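Local coordinates for protein YHR177W (Saccharomyces cerevisiae, PDB 4M8B) that probably regulates transcription by binding DNA through its fungal WOPR domain, the part of the longer protein held here on a DNA duplex, at residues 69-74 / 116-121; 44-49 / 63-68. One frame throughout, in Å; residues are numbered along the deposited sequence.

Interaction 1: residues 69-74 / 116-121. With nucleotides of chain A.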
ATOM      1  N   PHE C  69       1.329 -11.075  -8.717  1.00 31.69           N
ATOM      2  CA  PHE C  69       1.972 -11.965  -7.753  1.00 31.84           C
ATOM      3  C   PHE C  69       0.946 -12.774  -6.967  1.00 31.47           C
ATOM      4  O   PHE C  69      -0.256 -12.527  -7.064  1.00 34.92           O
ATOM      5  CB  PHE C  69       2.876 -11.173  -6.804  1.00 34.71           C
ATOM      6  CG  PHE C  69       4.152 -10.695  -7.440  1.00 40.76           C
ATOM      7  CD1 PHE C  69       4.158  -9.577  -8.262  1.00 34.45           C
ATOM      8  CD2 PHE C  69       5.348 -11.361  -7.214  1.00 31.32           C
ATOM      9  CE1 PHE C  69       5.335  -9.133  -8.850  1.00 30.18           C
ATOM     10  CE2 PHE C  69       6.527 -10.921  -7.800  1.00 38.21           C
ATOM     11  CZ  PHE C  69       6.519  -9.806  -8.619  1.00 38.53           C
ATOM     12  N   SER C  70       1.424 -13.745  -6.194  1.00 19.56           N
ATOM     13  CA  SER C  70       0.546 -14.576  -5.371  1.00 32.87           C
ATOM     14  C   SER C  70       0.440 -14.026  -3.954  1.00 35.08           C
ATOM     15  O   SER C  70       1.443 -13.881  -3.256  1.00 31.96           O
ATOM     16  CB  SER C  70       1.042 -16.021  -5.331  1.00 26.93           C
ATOM     17  OG  SER C  70       0.751 -16.689  -6.545  1.00 53.43           O
ATOM     18  N   TRP C  71      -0.784 -13.737  -3.531  1.00 33.17           N
ATOM     19  CA  TRP C  71      -1.012 -13.116  -2.235  1.00 33.41           C
ATOM     20  C   TRP C  71      -1.889 -13.962  -1.324  1.00 31.01           C
ATOM     21  O   TRP C  71      -2.780 -14.673  -1.788  1.00 37.96           O
ATOM     22  CB  TRP C  71      -1.644 -11.736  -2.426  1.00 31.26           C
ATOM     23  CG  TRP C  71      -0.773 -10.803  -3.203  1.00 28.82           C
ATOM     24  CD1 TRP C  71      -0.938 -10.410  -4.499  1.00 20.35           C
ATOM     25  CD2 TRP C  71       0.419 -10.156  -2.739  1.00 26.32           C
ATOM     26  NE1 TRP C  71       0.069  -9.553  -4.864  1.00 26.60           N
ATOM     27  CE2 TRP C  71       0.915  -9.384  -3.799  1.00 26.29           C
ATOM     28  CE3 TRP C  71       1.104 -10.161  -1.521  1.00 26.31           C
ATOM     29  CZ2 TRP C  71       2.072  -8.615  -3.683  1.00 23.10           C
ATOM     30  CZ3 TRP C  71       2.249  -9.401  -1.408  1.00 22.99           C
ATOM     31  CH2 TRP C  71       2.723  -8.637  -2.482  1.00 27.29           C
ATOM     32  N   SER C  72      -1.634 -13.869  -0.024  1.00 30.59           N
ATOM     33  CA  SER C  72      -2.469 -14.527   0.970  1.00 28.97           C
ATOM     34  C   SER C  72      -3.829 -13.852   1.006  1.00 27.57           C
ATOM     35  O   SER C  72      -4.024 -12.807   0.382  1.00 38.44           O
ATOM     36  CB  SER C  72      -1.826 -14.434   2.351  1.00 30.07           C
ATOM     37  OG  SER C  72      -1.958 -13.130   2.883  1.00 37.48           O
ATOM     38  N   PRO C  73      -4.783 -14.456   1.724  1.00 28.18           N
ATOM     39  CA  PRO C  73      -6.066 -13.786   1.951  1.00 26.72           C
ATOM     40  C   PRO C  73      -5.823 -12.528   2.771  1.00 44.32           C
ATOM     41  O   PRO C  73      -4.854 -12.483   3.534  1.00 37.06           O
ATOM     42  CB  PRO C  73      -6.852 -14.806   2.777  1.00 33.96           C
ATOM     43  CG  PRO C  73      -6.209 -16.127   2.474  1.00 29.31           C
ATOM     44  CD  PRO C  73      -4.756 -15.819   2.280  1.00 28.02           C
ATOM     45  N   SER C  74      -6.681 -11.525   2.618  1.00 33.17           N
ATOM     46  CA  SER C  74      -6.504 -10.257   3.319  1.00 23.61           C
ATOM     47  C   SER C  74      -6.646 -10.396   4.833  1.00 36.21           C
ATOM     48  O   SER C  74      -7.520 -11.112   5.322  1.00 36.47           O
ATOM     49  CB  SER C  74      -7.514  -9.229   2.814  1.00 22.88           C
ATOM     50  OG  SER C  74      -8.830  -9.579   3.200  1.00 31.69           O
ATOM     51  N   THR C 116       7.359 -15.538   1.342  1.00 44.57           N
ATOM     52  CA  THR C 116       8.629 -14.986   0.880  1.00 43.44           C
ATOM     53  C   THR C 116       9.173 -13.896   1.801  1.00 50.74           C
ATOM     54  O   THR C 116      10.385 -13.714   1.910  1.00 50.50           O
ATOM     55  CB  THR C 116       8.502 -14.423  -0.546  1.00 37.13           C
ATOM     56  OG1 THR C 116       7.620 -13.295  -0.538  1.00 55.69           O
ATOM     57  CG2 THR C 116       7.950 -15.486  -1.486  1.00 53.09           C
ATOM     58  N   GLY C 117       8.275 -13.173   2.457  1.00 49.47           N
ATOM     59  CA  GLY C 117       8.674 -12.077   3.317  1.00 40.34           C
ATOM     60  C   GLY C 117       8.209 -10.745   2.760  1.00 44.76           C
ATOM     61  O   GLY C 117       8.109  -9.757   3.489  1.00 50.42           O
ATOM     62  N   LEU C 118       7.930 -10.719   1.461  1.00 41.79           N
ATOM     63  CA  LEU C 118       7.383  -9.527   0.827  1.00 37.82           C
ATOM     64  C   LEU C 118       5.957  -9.300   1.322  1.00 38.21           C
ATOM     65  O   LEU C 118       5.200 -10.251   1.520  1.00 34.50           O
ATOM     66  CB  LEU C 118       7.393  -9.669  -0.694  1.00 31.02           C
ATOM     67  CG  LEU C 118       6.860  -8.463  -1.472  1.00 41.20           C
ATOM     68  CD1 LEU C 118       7.807  -7.281  -1.341  1.00 21.98           C
ATOM     69  CD2 LEU C 118       6.618  -8.808  -2.937  1.00 20.36           C
ATOM     70  N   LEU C 119       5.601  -8.038   1.526  1.00 30.22           N
ATOM     71  CA  LEU C 119       4.292  -7.689   2.062  1.00 26.90           C
ATOM     72  C   LEU C 119       3.669  -6.516   1.308  1.00 27.74           C
ATOM     73  O   LEU C 119       4.375  -5.677   0.749  1.00 28.97           O
ATOM     74  CB  LEU C 119       4.407  -7.348   3.550  1.00 33.39           C
ATOM     75  CG  LEU C 119       4.785  -8.488   4.497  1.00 35.59           C
ATOM     76  CD1 LEU C 119       5.335  -7.937   5.800  1.00 31.57           C
ATOM     77  CD2 LEU C 119       3.579  -9.365   4.766  1.00 28.08           C
ATOM     78  N   LYS C 120       2.341  -6.467   1.298  1.00 24.51           N
ATOM     79  CA  LYS C 120       1.614  -5.350   0.707  1.00 18.35           C
ATOM     80  C   LYS C 120       0.519  -4.880   1.654  1.00 22.08           C
ATOM     81  O   LYS C 120      -0.208  -5.694   2.226  1.00 33.31           O
ATOM     82  CB  LYS C 120       1.010  -5.748  -0.647  1.00 21.76           C
ATOM     83  CG  LYS C 120      -0.161  -4.880  -1.091  1.00 22.98           C
ATOM     84  CD  LYS C 120      -0.571  -5.167  -2.534  1.00 20.34           C
ATOM     85  CE  LYS C 120      -1.000  -6.612  -2.724  1.00 30.06           C
ATOM     86  NZ  LYS C 120      -1.418  -6.884  -4.130  1.00 21.78           N
ATOM     87  N   LYS C 121       0.412  -3.567   1.829  1.00 18.68           N
ATOM     88  CA  LYS C 121      -0.682  -2.998   2.609  1.00 28.22           C
ATOM     89  C   LYS C 121      -1.429  -1.966   1.772  1.00 26.24           C
ATOM     90  O   LYS C 121      -0.822  -1.230   0.996  1.00 28.82           O
ATOM     91  CB  LYS C 121      -0.176  -2.398   3.925  1.00 16.76           C
ATOM     92  CG  LYS C 121       0.680  -1.159   3.777  1.00 29.11           C
ATOM     93  CD  LYS C 121       1.506  -0.926   5.036  1.00 28.39           C
ATOM     94  CE  LYS C 121       0.648  -1.003   6.279  1.00 34.75           C
ATOM     95  NZ  LYS C 121       1.464  -0.866   7.519  1.00 46.92           N
TER
ATOM     96  P    DG A  11     -11.090  -1.753  -0.137  1.00 32.03           P
ATOM     97  OP1  DG A  11     -12.307  -0.916  -0.127  1.00 28.07           O
ATOM     98  OP2  DG A  11      -9.784  -1.112  -0.407  1.00 44.47           O
ATOM     99  O5'  DG A  11     -10.994  -2.519   1.263  1.00 33.76           O
ATOM    100  C5'  DG A  11     -12.098  -2.563   2.173  1.00 40.92           C
ATOM    101  C4'  DG A  11     -13.159  -3.577   1.770  1.00 44.89           C
ATOM    102  O4'  DG A  11     -12.543  -4.806   1.332  1.00 39.48           O
ATOM    103  C3'  DG A  11     -14.082  -4.033   2.890  1.00 49.63           C
ATOM    104  O3'  DG A  11     -15.174  -3.133   3.025  1.00 40.65           O
ATOM    105  C2'  DG A  11     -14.519  -5.434   2.458  1.00 36.70           C
ATOM    106  C1'  DG A  11     -13.459  -5.874   1.455  1.00 27.12           C
ATOM    107  N9   DG A  11     -12.716  -7.091   1.793  1.00 23.71           N
ATOM    108  C8   DG A  11     -11.362  -7.205   2.001  1.00 34.46           C
ATOM    109  N7   DG A  11     -10.973  -8.425   2.269  1.00 32.21           N
ATOM    110  C5   DG A  11     -12.142  -9.171   2.232  1.00 25.22           C
ATOM    111  C6   DG A  11     -12.348 -10.554   2.443  1.00 31.00           C
ATOM    112  O6   DG A  11     -11.512 -11.431   2.714  1.00 21.97           O
ATOM    113  N1   DG A  11     -13.692 -10.897   2.310  1.00 29.74           N
ATOM    114  C2   DG A  11     -14.705 -10.015   2.013  1.00 35.86           C
ATOM    115  N2   DG A  11     -15.941 -10.532   1.926  1.00 34.24           N
ATOM    116  N3   DG A  11     -14.523  -8.716   1.813  1.00 34.18           N
ATOM    117  C4   DG A  11     -13.222  -8.365   1.939  1.00 27.93           C
TER
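The ammonium atom K120 NZ is gripped from two directions: it lies over the indole face of W71 and forms a salt bridge with D67. NZ stands 3.5 Å from the centroid of the five-membered ring of W71, 26° off the ring normal, which meets the criterion for a cation-pi contact. The preceding methylene adds a CH-pi contact, K120 CE being 3.7 Å from the same centroid. A bend at chi3 (60°) in an otherwise extended chain brings the two atoms over the ring, and the lysine crosses the indole at about a right angle. K120 NZ and W71 NE1 are 3.1 Å apart, yet both are donors and are not bonded to each other. Each instead turns to D67, NZ to OD2 and NE1 to OD1, so one carboxylate fixes both groups and probably offsets the buried positive charge. The contact thus fastens the loop between helix 57-60 and strand 75-77 onto strand 113-128 of the antiparallel sheet in the WOPR domain. At the six-membered end of the indole, W71 CH2 meets K120 CB at 3.8 Å and, obliquely, L118 CD2 at 3.9 Å. Farther along the loop, S74 OG donates to N7 of DG11 of chain A over 2.6 Å, addressing the major-groove edge of the guanine, while W71 itself packs on a phosphate of the bound DNA.

Interaction 2: residues 44-49 / 63-68. With nucleotides of chain A; nucleotides of chain B.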
ATOM      1  N   VAL C  44       6.231  -6.653 -12.773  1.00 44.18           N
ATOM      2  CA  VAL C  44       7.334  -7.289 -12.062  1.00 44.51           C
ATOM      3  C   VAL C  44       8.148  -6.280 -11.256  1.00 40.47           C
ATOM      4  O   VAL C  44       8.658  -6.595 -10.183  1.00 33.40           O
ATOM      5  CB  VAL C  44       8.277  -8.015 -13.036  1.00 43.01           C
ATOM      6  CG1 VAL C  44       9.261  -8.885 -12.270  1.00 29.43           C
ATOM      7  CG2 VAL C  44       7.475  -8.848 -14.024  1.00 38.62           C
ATOM      8  N   GLU C  45       8.260  -5.064 -11.780  1.00 37.56           N
ATOM      9  CA  GLU C  45       9.081  -4.031 -11.160  1.00 48.02           C
ATOM     10  C   GLU C  45       8.338  -3.283 -10.053  1.00 53.55           C
ATOM     11  O   GLU C  45       8.952  -2.576  -9.253  1.00 48.76           O
ATOM     12  CB  GLU C  45       9.564  -3.034 -12.218  1.00 53.35           C
ATOM     13  CG  GLU C  45      10.368  -3.643 -13.361  1.00 55.40           C
ATOM     14  CD  GLU C  45      11.792  -3.980 -12.964  1.00 73.99           C
ATOM     15  OE1 GLU C  45      12.009  -4.381 -11.801  1.00 85.51           O
ATOM     16  OE2 GLU C  45      12.697  -3.838 -13.813  1.00 81.87           O
ATOM     17  N   LEU C  46       7.042  -3.418  -9.971  1.00 30.48           N
ATOM     18  CA  LEU C  46       6.251  -2.653  -9.064  1.00 33.83           C
ATOM     19  C   LEU C  46       6.588  -2.931  -7.668  1.00 41.46           C
ATOM     20  O   LEU C  46       6.489  -2.146  -6.795  1.00 31.32           O
ATOM     21  CB  LEU C  46       4.829  -3.043  -9.226  1.00 28.22           C
ATOM     22  CG  LEU C  46       4.234  -2.707 -10.545  1.00 30.53           C
ATOM     23  CD1 LEU C  46       2.766  -2.929 -10.508  1.00 35.93           C
ATOM     24  CD2 LEU C  46       4.512  -1.279 -10.865  1.00 28.14           C
ATOM     25  N   VAL C  47       6.944  -4.141  -7.468  1.00 30.00           N
ATOM     26  CA  VAL C  47       6.759  -4.802  -6.261  1.00 30.00           C
ATOM     27  C   VAL C  47       7.918  -4.616  -5.343  1.00 30.00           C
ATOM     28  O   VAL C  47       8.030  -5.298  -4.414  1.00 30.00           O
ATOM     29  CB  VAL C  47       6.414  -6.236  -6.610  1.00 20.00           C
ATOM     30  CG1 VAL C  47       7.465  -7.252  -6.295  1.00 20.00           C
ATOM     31  CG2 VAL C  47       5.102  -6.593  -6.038  1.00 20.00           C
ATOM     32  N   ASN C  48       8.814  -3.732  -5.680  1.00 26.13           N
ATOM     33  CA  ASN C  48       9.966  -3.468  -4.879  1.00 23.49           C
ATOM     34  C   ASN C  48       9.654  -2.854  -3.571  1.00 23.24           C
ATOM     35  O   ASN C  48       8.838  -2.032  -3.480  1.00 26.24           O
ATOM     36  CB  ASN C  48      10.854  -2.536  -5.603  1.00 30.60           C
ATOM     37  CG  ASN C  48      11.477  -3.153  -6.791  1.00 37.86           C
ATOM     38  OD1 ASN C  48      11.603  -4.318  -6.869  1.00 37.51           O
ATOM     39  ND2 ASN C  48      11.884  -2.361  -7.703  1.00 22.63           N
ATOM     40  N   PRO C  49      10.412  -3.329  -2.499  1.00 26.98           N
ATOM     41  CA  PRO C  49      10.140  -2.695  -1.217  1.00 29.25           C
ATOM     42  C   PRO C  49      10.374  -1.227  -1.119  1.00 18.41           C
ATOM     43  O   PRO C  49      11.305  -0.777  -1.633  1.00 27.30           O
ATOM     44  CB  PRO C  49      11.155  -3.338  -0.347  1.00 24.87           C
ATOM     45  CG  PRO C  49      11.057  -4.689  -0.749  1.00 34.35           C
ATOM     46  CD  PRO C  49      11.361  -4.487  -2.148  1.00 32.77           C
ATOM     47  N   LYS C  63      -9.969  -0.079 -10.354  1.00 35.91           N
ATOM     48  CA  LYS C  63     -10.766  -0.314  -9.155  1.00 37.37           C
ATOM     49  C   LYS C  63     -10.092  -1.344  -8.262  1.00 26.49           C
ATOM     50  O   LYS C  63     -10.273  -1.338  -7.046  1.00 30.94           O
ATOM     51  CB  LYS C  63     -12.170  -0.784  -9.527  1.00 50.39           C
ATOM     52  CG  LYS C  63     -12.964   0.236 -10.314  1.00 52.82           C
ATOM     53  CD  LYS C  63     -14.302  -0.331 -10.747  1.00 53.40           C
ATOM     54  CE  LYS C  63     -15.045   0.650 -11.635  1.00 52.07           C
ATOM     55  NZ  LYS C  63     -16.257   0.033 -12.236  1.00 57.70           N
ATOM     56  N   ARG C  64      -9.317  -2.228  -8.879  1.00 24.75           N
ATOM     57  CA  ARG C  64      -8.528  -3.208  -8.147  1.00 16.40           C
ATOM     58  C   ARG C  64      -7.103  -3.256  -8.686  1.00 30.25           C
ATOM     59  O   ARG C  64      -6.885  -3.390  -9.888  1.00 29.53           O
ATOM     60  CB  ARG C  64      -9.168  -4.591  -8.239  1.00 22.15           C
ATOM     61  CG  ARG C  64     -10.637  -4.629  -7.868  1.00 27.68           C
ATOM     62  CD  ARG C  64     -11.151  -6.052  -7.877  1.00 29.14           C
ATOM     63  NE  ARG C  64     -12.601  -6.122  -7.720  1.00 28.33           N
ATOM     64  CZ  ARG C  64     -13.298  -7.252  -7.777  1.00 35.96           C
ATOM     65  NH1 ARG C  64     -12.674  -8.404  -7.982  1.00 23.21           N
ATOM     66  NH2 ARG C  64     -14.616  -7.229  -7.627  1.00 27.36           N
ATOM     67  N   TRP C  65      -6.137  -3.151  -7.780  1.00 25.64           N
ATOM     68  CA  TRP C  65      -4.728  -3.121  -8.143  1.00 18.71           C
ATOM     69  C   TRP C  65      -4.216  -4.541  -8.372  1.00 24.10           C
ATOM     70  O   TRP C  65      -4.366  -5.405  -7.509  1.00 30.02           O
ATOM     71  CB  TRP C  65      -3.937  -2.435  -7.027  1.00 23.76           C
ATOM     72  CG  TRP C  65      -2.458  -2.322  -7.258  1.00 21.30           C
ATOM     73  CD1 TRP C  65      -1.481  -3.081  -6.686  1.00 20.33           C
ATOM     74  CD2 TRP C  65      -1.785  -1.373  -8.098  1.00 19.36           C
ATOM     75  NE1 TRP C  65      -0.245  -2.675  -7.124  1.00 21.49           N
ATOM     76  CE2 TRP C  65      -0.407  -1.627  -7.992  1.00 21.12           C
ATOM     77  CE3 TRP C  65      -2.221  -0.340  -8.932  1.00 23.26           C
ATOM     78  CZ2 TRP C  65       0.543  -0.885  -8.690  1.00 16.37           C
ATOM     79  CZ3 TRP C  65      -1.278   0.395  -9.621  1.00 14.50           C
ATOM     80  CH2 TRP C  65       0.087   0.120  -9.498  1.00 20.05           C
ATOM     81  N   THR C  66      -3.612  -4.777  -9.536  1.00 22.57           N
ATOM     82  CA  THR C  66      -3.087  -6.099  -9.882  1.00 27.95           C
ATOM     83  C   THR C  66      -1.596  -6.060 -10.194  1.00 26.49           C
ATOM     84  O   THR C  66      -1.164  -5.344 -11.099  1.00 28.64           O
ATOM     85  CB  THR C  66      -3.835  -6.715 -11.087  1.00 17.75           C
ATOM     86  OG1 THR C  66      -3.876  -5.768 -12.163  1.00 27.83           O
ATOM     87  CG2 THR C  66      -5.254  -7.092 -10.699  1.00 27.90           C
ATOM     88  N   ASP C  67      -0.813  -6.837  -9.448  1.00 25.22           N
ATOM     89  CA  ASP C  67       0.631  -6.879  -9.650  1.00 22.89           C
ATOM     90  C   ASP C  67       1.115  -8.234 -10.163  1.00 26.19           C
ATOM     91  O   ASP C  67       2.311  -8.433 -10.378  1.00 38.56           O
ATOM     92  CB  ASP C  67       1.379  -6.485  -8.370  1.00 27.09           C
ATOM     93  CG  ASP C  67       0.941  -7.289  -7.155  1.00 36.41           C
ATOM     94  OD1 ASP C  67       0.597  -8.482  -7.301  1.00 25.87           O
ATOM     95  OD2 ASP C  67       0.946  -6.718  -6.042  1.00 26.29           O
ATOM     96  N   GLY C  68       0.183  -9.162 -10.352  1.00 30.41           N
ATOM     97  CA  GLY C  68       0.500 -10.459 -10.921  1.00 23.03           C
ATOM     98  C   GLY C  68       1.199 -11.435  -9.989  1.00 29.67           C
ATOM     99  O   GLY C  68       1.618 -12.509 -10.414  1.00 28.06           O
TER
ATOM    100  P    DG A   9      -4.635 -10.559  -6.597  1.00 27.65           P
ATOM    101  OP1  DG A   9      -3.460 -10.001  -7.297  1.00 35.38           O
ATOM    102  OP2  DG A   9      -4.440 -11.459  -5.435  1.00 25.68           O
ATOM    103  O5'  DG A   9      -5.594  -9.361  -6.152  1.00 26.14           O
ATOM    104  C5'  DG A   9      -6.253  -8.635  -7.178  1.00 22.90           C
ATOM    105  C4'  DG A   9      -7.093  -7.496  -6.631  1.00 32.33           C
ATOM    106  O4'  DG A   9      -8.419  -7.977  -6.286  1.00 35.09           O
ATOM    107  C3'  DG A   9      -6.592  -6.809  -5.373  1.00 27.66           C
ATOM    108  O3'  DG A   9      -6.999  -5.445  -5.471  1.00 37.35           O
ATOM    109  C2'  DG A   9      -7.273  -7.597  -4.255  1.00 34.46           C
ATOM    110  C1'  DG A   9      -8.602  -8.021  -4.880  1.00 30.24           C
ATOM    111  N9   DG A   9      -9.109  -9.360  -4.573  1.00 25.08           N
ATOM    112  C8   DG A   9      -8.416 -10.511  -4.282  1.00 35.12           C
ATOM    113  N7   DG A   9      -9.194 -11.545  -4.081  1.00 22.65           N
ATOM    114  C5   DG A   9     -10.483 -11.049  -4.263  1.00 30.85           C
ATOM    115  C6   DG A   9     -11.748 -11.686  -4.182  1.00 37.60           C
ATOM    116  O6   DG A   9     -12.003 -12.873  -3.922  1.00 31.84           O
ATOM    117  N1   DG A   9     -12.794 -10.800  -4.439  1.00 27.12           N
ATOM    118  C2   DG A   9     -12.638  -9.464  -4.736  1.00 25.04           C
ATOM    119  N2   DG A   9     -13.737  -8.730  -4.964  1.00 30.49           N
ATOM    120  N3   DG A   9     -11.463  -8.866  -4.813  1.00 24.25           N
ATOM    121  C4   DG A   9     -10.439  -9.712  -4.567  1.00 21.72           C
TER
ATOM    122  P    DA B  13     -17.660  -5.587 -11.809  1.00 42.83           P
ATOM    123  OP1  DA B  13     -18.505  -4.566 -11.146  1.00 26.39           O
ATOM    124  OP2  DA B  13     -18.095  -6.223 -13.074  1.00 61.11           O
ATOM    125  O5'  DA B  13     -16.230  -4.930 -12.049  1.00 55.02           O
ATOM    126  C5'  DA B  13     -15.614  -4.282 -10.951  1.00 35.58           C
ATOM    127  C4'  DA B  13     -14.148  -4.651 -10.833  1.00 27.13           C
ATOM    128  O4'  DA B  13     -14.001  -6.065 -10.540  1.00 23.94           O
ATOM    129  C3'  DA B  13     -13.310  -4.405 -12.077  1.00 34.65           C
ATOM    130  O3'  DA B  13     -12.044  -3.913 -11.642  1.00 30.51           O
ATOM    131  C2'  DA B  13     -13.246  -5.776 -12.748  1.00 27.83           C
ATOM    132  C1'  DA B  13     -13.273  -6.728 -11.563  1.00 32.09           C
ATOM    133  N9   DA B  13     -13.923  -8.020 -11.782  1.00 38.11           N
ATOM    134  C8   DA B  13     -15.167  -8.276 -12.289  1.00 37.43           C
ATOM    135  N7   DA B  13     -15.468  -9.554 -12.337  1.00 45.15           N
ATOM    136  C5   DA B  13     -14.349 -10.180 -11.816  1.00 31.11           C
ATOM    137  C6   DA B  13     -14.031 -11.531 -11.590  1.00 39.85           C
ATOM    138  N6   DA B  13     -14.861 -12.539 -11.877  1.00 41.46           N
ATOM    139  N1   DA B  13     -12.825 -11.801 -11.056  1.00 24.87           N
ATOM    140  C2   DA B  13     -12.001 -10.784 -10.773  1.00 21.61           C
ATOM    141  N3   DA B  13     -12.191  -9.477 -10.940  1.00 20.31           N
ATOM    142  C4   DA B  13     -13.395  -9.246 -11.470  1.00 22.77           C
ATOM    143  P    DA B  14     -11.016  -3.245 -12.681  1.00 30.80           P
ATOM    144  OP1  DA B  14     -10.064  -2.439 -11.884  1.00 37.58           O
ATOM    145  OP2  DA B  14     -11.780  -2.599 -13.772  1.00 35.46           O
ATOM    146  O5'  DA B  14     -10.220  -4.492 -13.271  1.00 21.52           O
ATOM    147  C5'  DA B  14      -9.356  -5.183 -12.394  1.00 21.48           C
ATOM    148  C4'  DA B  14      -8.932  -6.534 -12.939  1.00 29.46           C
ATOM    149  O4'  DA B  14     -10.074  -7.411 -13.047  1.00 31.87           O
ATOM    150  C3'  DA B  14      -8.290  -6.523 -14.321  1.00 38.39           C
ATOM    151  O3'  DA B  14      -6.890  -6.727 -14.115  1.00 35.68           O
ATOM    152  C2'  DA B  14      -8.995  -7.648 -15.092  1.00 29.86           C
ATOM    153  C1'  DA B  14      -9.758  -8.397 -14.005  1.00 38.63           C
ATOM    154  N9   DA B  14     -11.013  -9.043 -14.382  1.00 32.58           N
ATOM    155  C8   DA B  14     -12.138  -8.459 -14.894  1.00 28.13           C
ATOM    156  N7   DA B  14     -13.119  -9.301 -15.114  1.00 32.77           N
ATOM    157  C5   DA B  14     -12.602 -10.519 -14.708  1.00 28.29           C
ATOM    158  C6   DA B  14     -13.140 -11.817 -14.684  1.00 30.81           C
ATOM    159  N6   DA B  14     -14.378 -12.108 -15.092  1.00 36.24           N
ATOM    160  N1   DA B  14     -12.352 -12.804 -14.218  1.00 29.79           N
ATOM    161  C2   DA B  14     -11.113 -12.510 -13.806  1.00 28.27           C
ATOM    162  N3   DA B  14     -10.497 -11.332 -13.783  1.00 24.28           N
ATOM    163  C4   DA B  14     -11.308 -10.375 -14.252  1.00 19.07           C
TER
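L46 CD1 packs against the benzene part of W65, an apolar contact of 3.5 Å to W65 CZ2 in which the methyl approaches the ring obliquely and the two side chains come from opposite directions. The same methyl lies 4.4 Å from D67 CB. A looser van der Waals approach sets the methyl V47 CG2 4.2 Å from the carboxylate oxygen D67 OD2, the side chains crossing at about a right angle. W65 has its CG anti to the backbone N (chi1 -180°), which carries the indole to L46, where P38, F53, F55 and I143 also surround it.

Buried polar groups are satisfied from elsewhere in the fold. Y145 OH bonds both W65 NE1 and D67 OD2, tying alternate residues of the loop to strand 137-147. D67 OD1 accepts from the backbone N of F69, two residues on, an Asx turn.

The remaining interactions are with DNA. Consecutive amides, K63 N at 2.8 Å and R64 N at 3.1 Å, converge on OP1 of DA14 of chain B; W65 N and T66 OG1 also bond phosphate, and R37 braces T66 OG1. The extended R64 side chain slots its guanidinium between the strands: N2 of DG9 of chain A lies 2.9 Å above one face, and O4' of DA13 of chain B the same height over the other. R64 NH1 bonds O2 of a thymine and lies 3.2 Å from N3 of DA13 of chain B. The loop thus lays R64 in the minor groove while its W65 and D67 are held in the protein, consistent with the DNA-binding surface of a WOPR domain.

Along the chain interaction 2 closes before interaction 1 opens, but their second and first segments, 63-68 and 69-74, are consecutive halves of one loop between helix 57-60 and strand 75-77. Their centres lie 11 Å apart. One half of that loop is backed by the end of helix 40-46, the other by strand 113-128. The two contacts meet directly: D67 of interaction 2 also serves interaction 1, and F69 CZ packs 3.6 Å from V47 CG1. Strand 137-147 adjoins both, through Y145 and I143. The loop is therefore held by the fold at W65, D67 and W71 while presenting R64 to the minor groove and S74 to the major groove, consistent with one loop that is held on the fold and reads both grooves.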